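Lipase (PDB 6A0W) probably hydrolyses the ester bonds of triacylglycerols, acting as a fungal lipase with an alpha/beta-hydrolase fold. Local coordinates at residues 54-59 with 65-70; 92-97 with 103-108; 249-254 with 273-278. One frame throughout, in Å; residues are numbered along the deposited sequence.

Contact 1: residues 54-59 with 65-70; sequences AYCRSV and WDCKQC
Val-59 and the sulphur pair of Cys-67 and Cys-70 illustrate how a loop can be held by a few apolar atoms and one water. The two methyls of Val-59 divide the work. CG2 presses on Cys-70 SG at 3.6 Å and lies farther from Cys-67 SG. CG1, turned anti to the backbone N (chi1 176°), comes to the six-membered edge of Trp-65, 4.2 Å from CZ3 and near the ring plane. Beside this, Cys-56 SG is 3.8 Å from Cys-67 SG, a van der Waals contact between two sulphurs that belong to different disulfides.

The polar link runs through a water. Ser-58 OG donates to it over 3.0 Å, and the backbone N of Asp-66 donates to the same water oxygen over 2.9 Å, so this single molecule joins the two segments. Ser-58 itself is held in a turn, because Val-59 N donates to Cys-56 O at 2.9 Å.

Around this shell come the bonds that fix it. Cys-67, the N-cap of helix 68-73, is tied to Cys-70 by a disulfide (SG to SG 2.1 Å). Cys-70 CB in turn sits over the centre of one face of Trp-65, while Trp-65 NE1 donates a hydrogen bond to Val-74 O and the Trp-65 ring meets that of Phe-93 with planes at about 65°. Cys-56 is joined to Cys-295, near the C-terminal end of the modelled chain. Thr-53 of helix 38-53 lies against Trp-65, Cys-67 and Cys-70. The arrangement is that of a Cys-X-X-Cys disulfide closing the first turn of a helix from its N-cap, in a loop laid on the Phe-93, Leu-95 and Thr-106 face of the hairpin 90-97/102-108 of an alpha/beta-hydrolase sheet.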
# COMPACT_ATOMS: atom_id res chain seq x y z
N ALA A 54 0.85 -6.46 9.95
CA ALA A 54 -0.56 -6.25 10.19
C ALA A 54 -1.34 -7.56 10.10
O ALA A 54 -2.49 -7.63 10.55
CB ALA A 54 -1.12 -5.26 9.21
N TYR A 55 -0.75 -8.55 9.42
CA TYR A 55 -1.41 -9.84 9.26
C TYR A 55 -1.13 -10.75 10.42
O TYR A 55 -1.62 -11.87 10.43
CB TYR A 55 -0.99 -10.50 7.96
CG TYR A 55 -1.40 -9.76 6.73
CD1 TYR A 55 -2.66 -9.95 6.17
CD2 TYR A 55 -0.51 -8.92 6.08
CE1 TYR A 55 -3.06 -9.27 5.03
CE2 TYR A 55 -0.89 -8.30 4.87
CZ TYR A 55 -2.15 -8.46 4.37
OH TYR A 55 -2.55 -7.77 3.26
N CYS A 56 -0.28 -10.32 11.36
CA CYS A 56 -0.04 -11.10 12.55
C CYS A 56 -1.16 -10.90 13.60
O CYS A 56 -1.36 -9.80 14.12
CB CYS A 56 1.32 -10.70 13.15
SG CYS A 56 2.74 -10.84 12.04
N ARG A 57 -1.78 -12.00 14.03
CA ARG A 57 -2.86 -11.93 15.01
C ARG A 57 -2.33 -11.46 16.35
O ARG A 57 -3.07 -10.89 17.14
CB ARG A 57 -3.56 -13.27 15.21
CG ARG A 57 -4.03 -14.02 13.97
CD ARG A 57 -5.24 -13.43 13.28
NE ARG A 57 -6.43 -13.23 14.11
CZ ARG A 57 -7.45 -12.46 13.74
NH1 ARG A 57 -7.45 -11.87 12.55
NH2 ARG A 57 -8.47 -12.23 14.57
N SER A 58 -1.08 -11.78 16.66
CA SER A 58 -0.45 -11.24 17.87
C SER A 58 -0.43 -9.71 17.88
O SER A 58 -0.39 -9.11 18.95
CB SER A 58 0.97 -11.76 18.04
OG SER A 58 1.77 -11.43 16.91
N VAL A 59 -0.37 -9.08 16.70
CA VAL A 59 -0.36 -7.61 16.62
C VAL A 59 -1.79 -7.09 16.64
O VAL A 59 -2.14 -6.27 17.48
CB VAL A 59 0.34 -7.12 15.35
CG1 VAL A 59 0.25 -5.60 15.26
CG2 VAL A 59 1.81 -7.54 15.35
N TRP A 65 3.75 -6.25 20.29
CA TRP A 65 4.72 -5.99 19.24
C TRP A 65 5.94 -6.89 19.46
O TRP A 65 7.01 -6.40 19.78
CB TRP A 65 5.12 -4.51 19.22
CG TRP A 65 5.92 -4.11 18.00
CD1 TRP A 65 7.24 -3.75 17.95
CD2 TRP A 65 5.44 -3.99 16.65
NE1 TRP A 65 7.61 -3.41 16.65
CE2 TRP A 65 6.52 -3.61 15.84
CE3 TRP A 65 4.18 -4.13 16.08
CZ2 TRP A 65 6.38 -3.37 14.50
CZ3 TRP A 65 4.04 -3.89 14.74
CH2 TRP A 65 5.14 -3.58 13.95
N ASP A 66 5.79 -8.19 19.22
CA ASP A 66 6.87 -9.16 19.45
C ASP A 66 7.01 -10.15 18.30
O ASP A 66 7.75 -11.11 18.39
CB ASP A 66 6.71 -9.90 20.80
CG ASP A 66 5.36 -10.60 20.93
OD1 ASP A 66 4.73 -10.93 19.91
OD2 ASP A 66 4.88 -10.76 22.07
N CYS A 67 6.37 -9.86 17.18
CA CYS A 67 6.35 -10.78 16.08
C CYS A 67 7.72 -10.72 15.45
O CYS A 67 8.52 -9.84 15.77
CB CYS A 67 5.21 -10.43 15.11
SG CYS A 67 5.50 -9.09 13.92
N LYS A 68 8.01 -11.65 14.56
CA LYS A 68 9.31 -11.70 13.92
C LYS A 68 9.64 -10.44 13.13
O LYS A 68 10.68 -9.82 13.37
CB LYS A 68 9.40 -12.93 13.02
CG LYS A 68 10.78 -13.16 12.40
CD LYS A 68 10.79 -14.25 11.33
CE LYS A 68 10.33 -15.61 11.86
NZ LYS A 68 11.20 -16.71 11.34
N GLN A 69 8.79 -10.06 12.18
CA GLN A 69 9.11 -8.86 11.38
C GLN A 69 9.00 -7.57 12.22
O GLN A 69 9.72 -6.60 11.99
CB GLN A 69 8.27 -8.75 10.09
CG GLN A 69 8.11 -10.06 9.33
CD GLN A 69 9.40 -10.52 8.65
OE1 GLN A 69 10.46 -9.91 8.79
NE2 GLN A 69 9.26 -11.49 7.76
N CYS A 70 8.20 -7.63 13.28
CA CYS A 70 8.04 -6.52 14.22
C CYS A 70 9.40 -6.12 14.77
O CYS A 70 9.78 -4.95 14.68
CB CYS A 70 7.13 -6.91 15.38
SG CYS A 70 5.43 -7.32 15.00
O HOH W 1 3.41 -9.10 17.90

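Contact 2: residues 92-97 with 103-108; sequences GFILRS and IYVTFR
Phe-93 lays one face of its ring over Thr-106, whose CB stands 3.6 Å from the ring centroid and 18° off the normal, a CH-pi contact displaced toward the rim. The ring reaches this place because CG lies between the backbone N and the carbonyl carbon (chi1 65°), which folds it across to the neighbouring strand. Thr-106 OG1 comes to 3.4 Å from Phe-93 CE1; this hydroxyl is buried and finds no hydrogen-bonding partner in the model. The Tyr-104 ring is met at its edge instead: Leu-95 O lies in its plane, Ser-97 CB comes close to CE1, and Leu-95 CD2 packs 3.8 Å from CD1.

These pairs belong to a beta hairpin, strands 90-97 and 102-108, which runs antiparallel at one side of the mixed alpha/beta-hydrolase sheet. Its hydrogen-bonded pairs are Phe-93 with Thr-106 and Leu-95 with Tyr-104. Thr-106 N to Phe-93 O is nearly straight (2.9 Å, 175° at the hydrogen), and Leu-95 N donates to Tyr-104 O at 3.0 Å.

On the other face of the sheet Ile-94 CD1 touches Val-105 CG2 at 3.7 Å, and Ile-94 CG2 meets Ile-103 CG2 at 4.1 Å. Helix 137-160 covers this face, with Val-154 against both Ile-94 and Val-105, while Val-50 of helix 38-53 packs against Tyr-104 and Thr-106.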
# COMPACT_ATOMS: atom_id res chain seq x y z
N GLY A 92 -5.88 -2.51 11.50
CA GLY A 92 -4.72 -1.65 11.48
C GLY A 92 -4.26 -1.30 12.86
O GLY A 92 -4.82 -1.74 13.88
N PHE A 93 -3.20 -0.52 12.88
CA PHE A 93 -2.58 -0.11 14.10
C PHE A 93 -1.83 1.20 13.93
O PHE A 93 -1.49 1.59 12.82
CB PHE A 93 -1.66 -1.20 14.64
CG PHE A 93 -0.46 -1.52 13.78
CD1 PHE A 93 0.72 -0.80 13.91
CD2 PHE A 93 -0.43 -2.69 13.04
CE1 PHE A 93 1.83 -1.13 13.16
CE2 PHE A 93 0.70 -3.06 12.31
CZ PHE A 93 1.84 -2.28 12.39
N ILE A 94 -1.49 1.80 15.07
CA ILE A 94 -0.62 2.93 15.15
C ILE A 94 0.49 2.44 16.05
O ILE A 94 0.23 1.92 17.13
CB ILE A 94 -1.28 4.13 15.89
CG1 ILE A 94 -2.60 4.56 15.24
CG2 ILE A 94 -0.30 5.26 16.05
CD1 ILE A 94 -2.48 4.79 13.78
N LEU A 95 1.71 2.78 15.67
CA LEU A 95 2.91 2.35 16.35
C LEU A 95 3.88 3.53 16.36
O LEU A 95 4.01 4.25 15.37
CB LEU A 95 3.53 1.19 15.58
CG LEU A 95 4.85 0.62 16.10
CD1 LEU A 95 4.50 -0.47 17.12
CD2 LEU A 95 5.62 0.02 14.92
N ARG A 96 4.60 3.70 17.45
CA ARG A 96 5.61 4.72 17.53
C ARG A 96 6.99 4.09 17.78
O ARG A 96 7.14 3.21 18.66
CB ARG A 96 5.28 5.72 18.64
CG ARG A 96 6.14 6.96 18.56
CD ARG A 96 5.84 7.97 19.67
NE ARG A 96 6.52 7.58 20.88
CZ ARG A 96 5.98 6.95 21.92
NH1 ARG A 96 4.67 6.83 22.06
NH2 ARG A 96 6.78 6.49 22.87
N SER A 97 7.97 4.58 17.04
CA SER A 97 9.38 4.34 17.27
C SER A 97 10.03 5.66 17.66
O SER A 97 10.20 6.57 16.82
CB SER A 97 10.04 3.81 15.97
OG SER A 97 11.46 3.67 16.12
N ILE A 103 5.97 7.91 13.52
CA ILE A 103 4.64 7.42 13.95
C ILE A 103 4.13 6.59 12.76
O ILE A 103 3.99 7.15 11.69
CB ILE A 103 3.68 8.56 14.29
CG1 ILE A 103 4.19 9.41 15.45
CG2 ILE A 103 2.30 8.01 14.55
CD1 ILE A 103 3.65 10.80 15.47
N TYR A 104 3.90 5.33 12.96
CA TYR A 104 3.45 4.46 11.85
C TYR A 104 1.94 4.27 11.91
O TYR A 104 1.41 4.04 12.97
CB TYR A 104 4.08 3.08 11.96
CG TYR A 104 5.57 2.99 11.81
CD1 TYR A 104 6.41 3.11 12.89
CD2 TYR A 104 6.14 2.76 10.57
CE1 TYR A 104 7.78 3.00 12.75
CE2 TYR A 104 7.51 2.66 10.41
CZ TYR A 104 8.33 2.78 11.51
OH TYR A 104 9.67 2.68 11.35
N VAL A 105 1.30 4.40 10.78
CA VAL A 105 -0.14 4.11 10.62
C VAL A 105 -0.16 2.94 9.65
O VAL A 105 0.24 3.15 8.53
CB VAL A 105 -0.93 5.31 10.10
CG1 VAL A 105 -2.40 4.97 9.99
CG2 VAL A 105 -0.73 6.53 10.98
N THR A 106 -0.57 1.77 10.07
CA THR A 106 -0.51 0.58 9.19
C THR A 106 -1.89 -0.04 9.01
O THR A 106 -2.60 -0.16 9.99
CB THR A 106 0.47 -0.45 9.78
OG1 THR A 106 1.73 0.17 10.03
CG2 THR A 106 0.66 -1.65 8.90
N PHE A 107 -2.22 -0.48 7.81
CA PHE A 107 -3.53 -1.11 7.55
C PHE A 107 -3.40 -2.41 6.75
O PHE A 107 -2.41 -2.66 6.09
CB PHE A 107 -4.42 -0.21 6.68
CG PHE A 107 -4.69 1.16 7.22
CD1 PHE A 107 -3.84 2.22 6.94
CD2 PHE A 107 -5.80 1.41 7.99
CE1 PHE A 107 -4.10 3.49 7.42
CE2 PHE A 107 -6.06 2.68 8.47
CZ PHE A 107 -5.21 3.71 8.18
N ARG A 108 -4.47 -3.46 7.06
CA ARG A 108 -4.69 -4.44 5.99
C ARG A 108 -6.18 -4.51 5.69
O ARG A 108 -6.97 -4.23 6.58
CB ARG A 108 -4.15 -5.82 6.38
CG ARG A 108 -4.87 -6.45 7.56
CD ARG A 108 -4.31 -7.80 7.98
NE ARG A 108 -5.05 -8.38 9.10
CZ ARG A 108 -6.12 -9.15 8.97
NH1 ARG A 108 -6.58 -9.44 7.76
NH2 ARG A 108 -6.73 -9.63 10.04

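Contact 3: residues 249-254 with 273-278; sequences ESWIKE and NSIVPF
Trp-251 spans from its strand to Ser-274 and Ile-275, and its side chain can be followed outward atom by atom. CB leaves the backbone toward the 273-278 segment, and CG is set anti to the backbone N (chi1 -177°), which sends the indole away from the strand. In the five-membered part, NE1 is hydrogen-bonded to Lys-229 O, which limits the ring's rotation. The benzo part does the touching. CZ2 is approached at the edge, near the ring plane, by Ile-275 CG2 at 3.8 Å, and the Ile-275 side chain runs slantwise to the indole. At the outermost atom, CH2, Ser-274 OG stands 3.3 Å away in an oblique approach, and the same oxygen is 3.6 Å from CZ3. That hydroxyl is hydrogen-bonded to Cys-271 O. Lys-253 CG lies 3.6 Å above the indole plane, toward the rim of one face.

A second, polar tie runs beside the indole. Glu-249 OE1 accepts a water proton over 2.7 Å, and Asn-273 N donates to that water at 3.0 Å; OE2 is hydrogen-bonded to Ser-272 OG. The contact ties the loop after strand 258-262 to strand 248-252 of the alpha/beta-hydrolase sheet, and Trp-251 lies near, without touching, the probable Ser-His-Asp triad of Ser-172, His-284 and Asp-231.

Chemically, the loop is held to the sheet by a hydrophobic edge and a water-relayed N-H. The water proton accepted by OE1 would be consistent with an ionised Glu-249, whose side chain also touches Arg-225 of strand 223-228.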
# COMPACT_ATOMS: atom_id res chain seq x y z
N GLU A 249 6.01 4.17 -9.03
CA GLU A 249 6.16 2.70 -9.01
C GLU A 249 7.63 2.26 -8.85
O GLU A 249 8.49 2.70 -9.61
CB GLU A 249 5.60 2.14 -10.33
CG GLU A 249 5.59 0.62 -10.37
CD GLU A 249 5.01 0.01 -11.62
OE1 GLU A 249 4.41 0.73 -12.46
OE2 GLU A 249 5.07 -1.24 -11.67
N SER A 250 7.89 1.46 -7.81
CA SER A 250 9.14 0.75 -7.65
C SER A 250 8.89 -0.74 -7.90
O SER A 250 8.08 -1.36 -7.19
CB SER A 250 9.73 0.99 -6.26
OG SER A 250 8.75 0.92 -5.23
N TRP A 251 9.41 -1.27 -9.01
CA TRP A 251 9.06 -2.61 -9.51
C TRP A 251 10.21 -3.58 -9.25
O TRP A 251 11.29 -3.41 -9.79
CB TRP A 251 8.79 -2.54 -11.00
CG TRP A 251 8.36 -3.83 -11.60
CD1 TRP A 251 7.68 -4.83 -11.01
CD2 TRP A 251 8.56 -4.24 -12.96
NE1 TRP A 251 7.36 -5.80 -11.93
CE2 TRP A 251 7.89 -5.46 -13.13
CE3 TRP A 251 9.21 -3.67 -14.04
CZ2 TRP A 251 7.92 -6.15 -14.33
CZ3 TRP A 251 9.17 -4.32 -15.26
CH2 TRP A 251 8.52 -5.55 -15.39
N ILE A 252 9.97 -4.55 -8.36
CA ILE A 252 10.93 -5.60 -8.05
C ILE A 252 10.91 -6.61 -9.17
O ILE A 252 9.93 -7.32 -9.38
CB ILE A 252 10.56 -6.36 -6.78
CG1 ILE A 252 10.45 -5.44 -5.57
CG2 ILE A 252 11.60 -7.41 -6.50
CD1 ILE A 252 9.81 -6.13 -4.36
N LYS A 253 11.95 -6.58 -9.99
CA LYS A 253 12.06 -7.52 -11.10
C LYS A 253 12.78 -8.77 -10.64
O LYS A 253 12.34 -9.89 -10.90
CB LYS A 253 12.75 -6.84 -12.28
CG LYS A 253 11.93 -5.71 -12.88
CD LYS A 253 12.59 -5.14 -14.13
CE LYS A 253 12.56 -6.08 -15.33
NZ LYS A 253 13.36 -5.58 -16.48
N GLU A 254 13.82 -8.61 -9.83
CA GLU A 254 14.50 -9.76 -9.24
C GLU A 254 15.37 -9.24 -8.14
O GLU A 254 16.19 -8.35 -8.35
CB GLU A 254 15.37 -10.46 -10.32
CG GLU A 254 16.17 -11.64 -9.78
CD GLU A 254 15.32 -12.89 -9.56
OE1 GLU A 254 14.13 -12.92 -9.97
OE2 GLU A 254 15.88 -13.90 -9.06
N ASN A 273 3.38 -2.78 -15.62
CA ASN A 273 2.36 -2.87 -16.67
C ASN A 273 2.91 -3.54 -17.93
O ASN A 273 2.13 -4.03 -18.74
CB ASN A 273 1.79 -1.50 -17.04
CG ASN A 273 0.93 -0.93 -15.94
OD1 ASN A 273 0.33 -1.69 -15.18
ND2 ASN A 273 0.85 0.39 -15.86
N SER A 274 4.23 -3.62 -18.04
CA SER A 274 4.89 -4.32 -19.16
C SER A 274 4.74 -5.83 -19.12
O SER A 274 4.98 -6.44 -20.13
CB SER A 274 6.40 -3.96 -19.24
OG SER A 274 7.15 -4.55 -18.21
N ILE A 275 4.38 -6.45 -17.98
CA ILE A 275 4.14 -7.90 -17.95
C ILE A 275 2.66 -8.35 -18.09
O ILE A 275 2.36 -9.54 -18.16
CB ILE A 275 4.82 -8.61 -16.75
CG1 ILE A 275 4.36 -8.07 -15.38
CG2 ILE A 275 6.33 -8.50 -16.86
CD1 ILE A 275 2.99 -8.53 -14.97
N VAL A 276 1.75 -7.40 -18.22
CA VAL A 276 0.33 -7.69 -18.36
C VAL A 276 0.12 -8.36 -19.72
O VAL A 276 0.72 -7.92 -20.66
CB VAL A 276 -0.43 -6.36 -18.27
CG1 VAL A 276 -1.83 -6.43 -18.85
CG2 VAL A 276 -0.50 -5.88 -16.82
N PRO A 277 -0.62 -9.47 -19.82
CA PRO A 277 -1.59 -9.94 -18.82
C PRO A 277 -1.14 -11.20 -18.10
O PRO A 277 -1.92 -11.93 -17.47
CB PRO A 277 -2.84 -10.24 -19.66
CG PRO A 277 -2.27 -10.68 -20.99
CD PRO A 277 -1.04 -9.79 -21.20
N PHE A 278 0.16 -11.42 -18.12
CA PHE A 278 0.73 -12.59 -17.50
C PHE A 278 1.06 -12.27 -16.06
O PHE A 278 2.23 -12.11 -15.69
CB PHE A 278 1.98 -13.06 -18.28
CG PHE A 278 1.70 -13.37 -19.73
CD1 PHE A 278 1.03 -14.54 -20.07
CD2 PHE A 278 2.05 -12.50 -20.73
CE1 PHE A 278 0.77 -14.85 -21.39
CE2 PHE A 278 1.77 -12.79 -22.05
CZ PHE A 278 1.13 -13.97 -22.38
O HOH W 2 4.27 0.02 -15.03

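How the contacts relate
From the N terminus, the chain leaves helix 38-53 and contact 1 closes the loop running into helix 68-73. Contact 2 then closes the turn between strands 90-97 and 102-108, and contact 3 closes a longer excursion of 18 residues that includes strand 258-262. The three follow in series; none encloses or crosses another. Contacts 1 and 2 touch: Trp-65 CZ2 lies 3.5 Å from Leu-95 CD2, and Ala-54 O accepts a weak hydrogen bond from Arg-108 NE, so the loop sits on the hairpin. Contact 3 lies about 28 Å from contact 2 between centres, across the chain's centre, tying a late loop to the same sheet.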